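Local coordinates for NDP-N-acetyl-D-galactosaminuronic acid dehydrogenase (Methanosarcina mazei Go1, PDB 3G79), which probably catalyses the NAD-dependent oxidation of UDP-N-acetyl-mannosamine to UDP-N-acetyl-mannosaminuronate, at residues 242-247 against 323-328; 252-257 against 330-335; 285-290 against 448-453. All coordinates share one frame; numbering follows the deposited sequence.

Interaction 1: residues 242-247 against 323-328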
# COMPACT_ATOMS: atom_id res chain seq x y z
N ARG A 242 -6.58 2.99 0.96
CA ARG A 242 -6.66 2.48 2.34
C ARG A 242 -7.43 1.17 2.36
O ARG A 242 -6.95 0.19 2.90
CB ARG A 242 -7.27 3.49 3.37
CG ARG A 242 -7.72 2.82 4.70
CD ARG A 242 -7.82 3.73 5.94
NE ARG A 242 -6.50 3.86 6.54
CZ ARG A 242 -6.17 3.57 7.80
NH1 ARG A 242 -7.10 3.18 8.69
NH2 ARG A 242 -4.91 3.70 8.16
N ASP A 243 -8.61 1.16 1.73
CA ASP A 243 -9.44 -0.01 1.64
C ASP A 243 -8.68 -1.18 1.05
O ASP A 243 -8.73 -2.29 1.53
CB ASP A 243 -10.72 0.29 0.85
CG ASP A 243 -11.68 -0.86 0.84
OD1 ASP A 243 -11.82 -1.55 1.87
OD2 ASP A 243 -12.31 -1.11 -0.20
N LEU A 244 -7.93 -0.91 0.00
CA LEU A 244 -7.04 -1.91 -0.57
C LEU A 244 -5.93 -2.38 0.37
O LEU A 244 -5.63 -3.58 0.40
CB LEU A 244 -6.47 -1.42 -1.90
CG LEU A 244 -5.39 -2.33 -2.50
CD1 LEU A 244 -5.97 -3.69 -2.96
CD2 LEU A 244 -4.71 -1.64 -3.64
N GLN A 245 -5.32 -1.47 1.15
CA GLN A 245 -4.27 -1.96 2.07
C GLN A 245 -4.84 -2.90 3.12
O GLN A 245 -4.16 -3.82 3.62
CB GLN A 245 -3.32 -0.89 2.68
CG GLN A 245 -3.90 0.41 3.08
CD GLN A 245 -2.90 1.61 3.24
OE1 GLN A 245 -3.30 2.77 3.00
NE2 GLN A 245 -1.64 1.33 3.65
N ILE A 246 -6.12 -2.70 3.41
CA ILE A 246 -6.77 -3.51 4.42
C ILE A 246 -7.12 -4.84 3.80
O ILE A 246 -7.01 -5.88 4.43
CB ILE A 246 -8.02 -2.82 4.94
CG1 ILE A 246 -7.64 -1.73 5.95
CG2 ILE A 246 -9.04 -3.87 5.57
CD1 ILE A 246 -8.83 -0.76 6.21
N ALA A 247 -7.56 -4.81 2.56
CA ALA A 247 -7.92 -6.04 1.95
C ALA A 247 -6.65 -6.87 1.76
O ALA A 247 -6.70 -8.08 1.96
CB ALA A 247 -8.68 -5.84 0.66
N VAL A 323 -12.34 -3.13 -6.85
CA VAL A 323 -13.62 -3.84 -6.75
C VAL A 323 -13.39 -5.14 -5.97
O VAL A 323 -14.20 -5.51 -5.11
CB VAL A 323 -14.22 -4.08 -8.14
CG1 VAL A 323 -15.38 -5.14 -8.13
CG2 VAL A 323 -14.67 -2.75 -8.76
N LEU A 324 -12.25 -5.79 -6.21
CA LEU A 324 -11.94 -7.01 -5.54
C LEU A 324 -11.34 -6.81 -4.17
O LEU A 324 -11.43 -7.68 -3.30
CB LEU A 324 -11.17 -7.95 -6.47
CG LEU A 324 -9.86 -8.57 -6.03
CD1 LEU A 324 -9.77 -10.07 -6.36
CD2 LEU A 324 -8.83 -7.78 -6.77
N ALA A 325 -10.81 -5.62 -3.90
CA ALA A 325 -10.61 -5.24 -2.49
C ALA A 325 -11.93 -5.17 -1.69
O ALA A 325 -12.01 -5.66 -0.54
CB ALA A 325 -9.90 -3.93 -2.39
N ARG A 326 -12.95 -4.55 -2.27
CA ARG A 326 -14.26 -4.49 -1.59
C ARG A 326 -14.78 -5.89 -1.24
O ARG A 326 -15.42 -6.08 -0.20
CB ARG A 326 -15.29 -3.71 -2.43
CG ARG A 326 -15.13 -2.17 -2.45
CD ARG A 326 -14.99 -1.56 -1.04
NE ARG A 326 -15.90 -2.20 -0.10
CZ ARG A 326 -15.64 -2.44 1.17
NH1 ARG A 326 -14.50 -2.07 1.76
NH2 ARG A 326 -16.57 -3.02 1.88
N LYS A 327 -14.49 -6.89 -2.07
CA LYS A 327 -15.05 -8.21 -1.81
C LYS A 327 -14.28 -8.99 -0.73
O LYS A 327 -14.89 -9.77 0.03
CB LYS A 327 -15.14 -9.04 -3.07
CG LYS A 327 -16.18 -8.59 -4.07
CD LYS A 327 -15.90 -9.39 -5.37
CE LYS A 327 -16.78 -9.01 -6.55
NZ LYS A 327 -16.08 -9.51 -7.75
N VAL A 328 -12.96 -8.80 -0.68
CA VAL A 328 -12.12 -9.41 0.35
C VAL A 328 -12.65 -8.88 1.69
O VAL A 328 -13.17 -9.64 2.52
CB VAL A 328 -10.61 -9.14 0.10
CG1 VAL A 328 -9.75 -9.50 1.28
CG2 VAL A 328 -10.14 -9.93 -1.09
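Asp243 OD1 is gripped from two sources on one helix: Arg326 NH1 lies 2.7 Å from OD1 in a salt bridge whose hydrogen bond is bent and weak, and the side-chain amide of Asn329, three residues further along, donates to the same oxygen. The position of OD2 is less certain. The carboxylate meets the edge of the guanidinium near its plane, the two planes being 26° apart. Arg326 starts away from Asp243, but its chain folds at chi2 (-50°) and chi3, which swings NH1 back across the gap, while NH2 pairs with Asp330. An alanine at this position is likely to leave the buried carboxylate of Asp243 held by Asn329 but without the nearby positive charge, and Asp330 without this salt-bridge partner. Beside this bridge the helices meet through two alanines, flanked by Leu244 and Val328. Ala325 CB sits 3.9 Å from Leu244 CA and 3.8 Å from Ala247 CB, while Leu244 CD1 flanks the same methyl. Val328 CG1 comes within 3.4 Å of Ala247 O. With methyls at the crossing, the segment axes approach to 8.5 Å at an angle of 51°. The crossing joins helix 228-258 of the central domain to helix 321-345; helix 293-305 covers the Arg326 side through Thr295 and Tyr299, and Tyr314 of the second subunit packs against Val328.

Interaction 2: residues 252-257 against 330-335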
# COMPACT_ATOMS: atom_id res chain seq x y z
N LEU A 252 -3.73 -11.74 3.51
CA LEU A 252 -2.53 -12.47 3.88
C LEU A 252 -2.91 -13.30 5.10
O LEU A 252 -2.45 -14.44 5.24
CB LEU A 252 -1.38 -11.53 4.18
CG LEU A 252 0.10 -11.84 4.05
CD1 LEU A 252 0.71 -11.53 5.41
CD2 LEU A 252 0.50 -13.25 3.47
N ALA A 253 -3.79 -12.73 5.94
CA ALA A 253 -4.32 -13.44 7.08
C ALA A 253 -5.00 -14.75 6.63
O ALA A 253 -4.66 -15.80 7.15
CB ALA A 253 -5.27 -12.54 7.92
N LEU A 254 -5.92 -14.71 5.67
CA LEU A 254 -6.46 -15.97 5.13
C LEU A 254 -5.34 -16.94 4.67
O LEU A 254 -5.31 -18.05 5.08
CB LEU A 254 -7.49 -15.73 4.02
CG LEU A 254 -8.57 -14.73 4.41
CD1 LEU A 254 -9.41 -14.31 3.24
CD2 LEU A 254 -9.44 -15.32 5.47
N TYR A 255 -4.36 -16.47 3.91
CA TYR A 255 -3.23 -17.31 3.50
C TYR A 255 -2.45 -17.88 4.69
O TYR A 255 -1.98 -19.02 4.63
CB TYR A 255 -2.31 -16.54 2.56
CG TYR A 255 -2.85 -16.43 1.14
CD1 TYR A 255 -2.08 -15.85 0.12
CD2 TYR A 255 -4.10 -16.92 0.82
CE1 TYR A 255 -2.57 -15.77 -1.19
CE2 TYR A 255 -4.59 -16.84 -0.45
CZ TYR A 255 -3.83 -16.27 -1.46
OH TYR A 255 -4.38 -16.22 -2.74
N CYS A 256 -2.34 -17.11 5.78
CA CYS A 256 -1.53 -17.55 6.90
C CYS A 256 -2.25 -18.61 7.71
O CYS A 256 -1.63 -19.52 8.29
CB CYS A 256 -1.12 -16.39 7.79
SG CYS A 256 0.23 -15.53 7.12
N GLU A 257 -3.56 -18.47 7.75
CA GLU A 257 -4.39 -19.52 8.30
C GLU A 257 -4.17 -20.85 7.57
O GLU A 257 -3.96 -21.87 8.21
CB GLU A 257 -5.86 -19.14 8.24
CG GLU A 257 -6.30 -18.39 9.43
CD GLU A 257 -7.78 -18.01 9.28
OE1 GLU A 257 -8.13 -16.88 9.64
OE2 GLU A 257 -8.58 -18.85 8.77
N ASP A 330 -15.46 -7.34 2.42
CA ASP A 330 -16.87 -7.77 2.65
C ASP A 330 -16.95 -9.21 3.14
O ASP A 330 -17.97 -9.59 3.73
CB ASP A 330 -17.79 -7.64 1.41
CG ASP A 330 -18.26 -6.19 1.10
OD1 ASP A 330 -18.18 -5.31 1.96
OD2 ASP A 330 -18.72 -5.94 -0.05
N PHE A 331 -15.90 -10.00 2.90
CA PHE A 331 -15.92 -11.41 3.23
C PHE A 331 -15.65 -11.69 4.68
O PHE A 331 -16.06 -12.72 5.22
CB PHE A 331 -14.90 -12.16 2.39
CG PHE A 331 -14.83 -13.63 2.69
CD1 PHE A 331 -15.94 -14.47 2.48
CD2 PHE A 331 -13.64 -14.20 3.15
CE1 PHE A 331 -15.86 -15.85 2.73
CE2 PHE A 331 -13.57 -15.57 3.42
CZ PHE A 331 -14.67 -16.40 3.20
N MET A 332 -14.94 -10.78 5.33
CA MET A 332 -14.41 -11.04 6.63
C MET A 332 -15.47 -11.39 7.68
O MET A 332 -15.20 -12.27 8.50
CB MET A 332 -13.45 -9.92 7.05
CG MET A 332 -12.26 -9.80 6.06
SD MET A 332 -11.30 -11.32 5.83
CE MET A 332 -10.43 -10.95 4.37
N PRO A 333 -16.66 -10.74 7.65
CA PRO A 333 -17.73 -11.29 8.49
C PRO A 333 -18.06 -12.75 8.24
O PRO A 333 -18.21 -13.48 9.22
CB PRO A 333 -18.94 -10.38 8.16
CG PRO A 333 -18.33 -9.11 8.01
CD PRO A 333 -17.03 -9.40 7.18
N ALA A 334 -18.15 -13.17 6.98
CA ALA A 334 -18.39 -14.59 6.69
C ALA A 334 -17.20 -15.44 7.18
O ALA A 334 -17.41 -16.54 7.68
CB ALA A 334 -18.69 -14.87 5.19
N HIS A 335 -15.99 -14.90 7.09
CA HIS A 335 -14.84 -15.64 7.57
C HIS A 335 -14.91 -15.81 9.09
O HIS A 335 -14.54 -16.89 9.62
CB HIS A 335 -13.51 -15.01 7.14
CG HIS A 335 -12.32 -15.73 7.67
ND1 HIS A 335 -11.99 -17.01 7.26
CD2 HIS A 335 -11.43 -15.40 8.63
CE1 HIS A 335 -10.91 -17.41 7.92
NE2 HIS A 335 -10.56 -16.45 8.75
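Glu257 OE1 takes a hydrogen bond from His335 NE2 at 2.6 Å, with an N-H...O angle of 148°. The acceptor uses its syn lone pair and lies close to the imidazole plane, so the carboxylate meets the ring at its edge, nearly coplanar with it. Leu254 approaches the same ring from another direction: its CD2 methyl stands 3.4 Å from the ring centroid, only 5° off the normal, a well-centred CH-pi contact. The other methyl of Leu254, CD1, points instead to Met332 and Phe331, meeting Met332 CE tip to tip at 3.7 Å and touching the edge of the Phe331 ring at CD2, 4.2 Å away. One leucine thus wedges between an imidazole face and an apolar pair.

The segment axes are 12.5 Å apart, so side chains rather than backbones bridge the gap. His335 spans its share with CG anti to the backbone N (chi1 178°), which sends the ring out toward Glu257. Its backbone N bonds to Phe331 O at 2.9 Å, around a kink at Pro333, which has no amide hydrogen to give. Further out, Glu257 OE1 also accepts from the backbone N of Gly469, tying in the C-terminal part of the chain, and Tyr314 of the second subunit packs on Leu254.

On its other nitrogen, ND1, His335 is hydrogen-bonded to Asp313 of the second subunit. An imidazole held between two carboxylates would probably be favoured in its doubly protonated, positively charged form, bridging the subunit interface.

Interaction 3: residues 285-290 against 448-453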
# COMPACT_ATOMS: atom_id res chain seq x y z
N PRO A 285 -5.15 -6.72 10.00
CA PRO A 285 -6.28 -7.52 9.45
C PRO A 285 -7.40 -7.58 10.51
O PRO A 285 -7.13 -7.24 11.68
CB PRO A 285 -5.64 -8.90 9.20
CG PRO A 285 -4.52 -8.99 10.28
CD PRO A 285 -4.05 -7.56 10.51
N GLY A 286 -8.62 -8.00 10.14
CA GLY A 286 -9.77 -7.89 11.06
C GLY A 286 -11.14 -8.38 10.58
O GLY A 286 -11.30 -8.87 9.48
N ALA A 287 -12.15 -8.23 11.43
CA ALA A 287 -13.49 -8.77 11.18
C ALA A 287 -14.21 -8.05 10.07
O ALA A 287 -15.26 -8.50 9.67
CB ALA A 287 -14.32 -8.72 12.47
N GLY A 288 -13.67 -6.96 9.56
CA GLY A 288 -14.29 -6.32 8.41
C GLY A 288 -14.10 -4.83 8.38
O GLY A 288 -13.49 -4.29 9.27
N VAL A 289 -14.60 -4.16 7.34
CA VAL A 289 -14.43 -2.73 7.19
C VAL A 289 -15.80 -2.04 7.35
O VAL A 289 -16.83 -2.49 6.81
CB VAL A 289 -13.83 -2.40 5.80
CG1 VAL A 289 -13.89 -0.92 5.50
CG2 VAL A 289 -12.43 -2.96 5.64
N GLY A 290 -15.82 -0.94 8.10
CA GLY A 290 -17.07 -0.22 8.30
C GLY A 290 -16.91 1.17 7.78
O GLY A 290 -15.82 1.51 7.30
N ASP A 448 -11.52 -14.34 17.95
CA ASP A 448 -10.96 -12.97 17.98
C ASP A 448 -10.79 -12.33 16.62
O ASP A 448 -10.00 -12.79 15.80
CB ASP A 448 -9.58 -12.95 18.66
CG ASP A 448 -9.08 -11.52 19.00
OD1 ASP A 448 -9.90 -10.59 19.00
OD2 ASP A 448 -7.88 -11.34 19.29
N GLY A 449 -11.52 -11.25 16.38
CA GLY A 449 -11.47 -10.55 15.10
C GLY A 449 -10.55 -9.35 15.11
O GLY A 449 -10.23 -8.77 14.05
N ARG A 450 -10.09 -9.00 16.30
CA ARG A 450 -9.36 -7.77 16.52
C ARG A 450 -8.02 -7.89 17.26
O ARG A 450 -7.49 -6.90 17.71
CB ARG A 450 -10.29 -6.73 17.17
CG ARG A 450 -11.54 -6.44 16.34
CD ARG A 450 -11.20 -5.85 14.94
NE ARG A 450 -12.40 -5.57 14.17
CZ ARG A 450 -12.43 -4.93 12.99
NH1 ARG A 450 -11.30 -4.46 12.42
NH2 ARG A 450 -13.61 -4.71 12.38
N ASN A 451 -7.43 -9.08 17.35
CA ASN A 451 -6.10 -9.21 17.95
C ASN A 451 -6.02 -8.60 19.36
O ASN A 451 -5.03 -7.99 19.69
CB ASN A 451 -5.01 -8.57 17.07
CG ASN A 451 -3.59 -8.98 17.49
OD1 ASN A 451 -3.34 -10.11 17.86
ND2 ASN A 451 -2.66 -8.04 17.45
N VAL A 452 -7.05 -8.76 20.20
CA VAL A 452 -6.96 -8.34 21.60
C VAL A 452 -6.81 -9.47 22.62
O VAL A 452 -6.47 -9.22 23.76
CB VAL A 452 -8.16 -7.46 22.00
CG1 VAL A 452 -8.41 -6.39 20.95
CG2 VAL A 452 -9.39 -8.30 22.23
N ILE A 453 -7.07 -10.71 22.21
CA ILE A 453 -7.04 -11.86 23.12
C ILE A 453 -5.72 -12.59 22.99
O ILE A 453 -5.29 -12.97 21.89
CB ILE A 453 -8.29 -12.80 22.90
CG1 ILE A 453 -9.40 -12.44 23.87
CG2 ILE A 453 -8.02 -14.22 23.24
CD1 ILE A 453 -10.41 -11.60 23.29
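Arg450 reaches from the 448-453 loop to Ala287 and Gly288 of the 285-290 loop. From CB the chain sets off with CG beside the backbone N and bends again at chi2 (-61°), which lays CD against the carbonyl of its own neighbour, 3.2 Å from Gly449 O. Beyond CD it runs straight. NE donates to the backbone O of Leu421 and passes 4.1 Å from Ala287 CB. CZ lies 3.7 Å from Ala287 N, so the guanidinium rests with one face on the peptide linking Gly286 to Ala287. NH1 overhangs Gly286 CA. Arg450 NH2 completes the reach with a hydrogen bond to Gly288 O, at 3.1 Å and 149°; the oxygen sits somewhat out of the guanidinium plane. The peptide under one face, the NH2 bond and the NE bond together restrict how the flat group is turned.

The 448-453 loop leaves the end of strand 445-448, in the parallel, Rossmann-like sheet of the UDP binding domain, and it is shaped by an Asx turn: Asp448 OD1 accepts from Arg450 N at 3.1 Å, while its OD2 takes the amide of Ile453. The partner loop belongs to the central domain, so the contact is an interdomain one.

Gly286 and Gly449 allow the two loops to come so near. A side chain on Gly286 would run into Arg450 NH1, and one on Gly449 would collide with the Ala287 methyl. With no side chain there, Gly286 CA comes within 3.2 Å of Gly449 O in a C-H...O contact. Gly288 is required by its own backbone instead: at its positive phi (149°) any CB would jam against the preceding carbonyl. Within the central domain, Gly286 N is hydrogen-bonded to Asn250 OD1 of helix 228-258, and Ala287 packs on Met336 of helix 321-345.

Interactions 1 and 2, with centres about 12 Å apart, are two places along the same pair of helices, 228-258 and 321-345, and both touch the second subunit. Interaction 3 lies about 15 Å from the first and 10 Å from the second, where the loop 285-290 meets the UDP binding domain. This loop knits the set together: Val289 packs on Ile246 and Arg326, while the carbonyls of Gly286 and Ala287 lie against Met332 and Pro333. Along the chain the first partners, 242-247, 252-257 and 285-290, all precede the second, 323-328, 330-335 and 448-453. The contacts thus link the helical pair at the subunit interface, through loop 285-290, to the UDP binding domain.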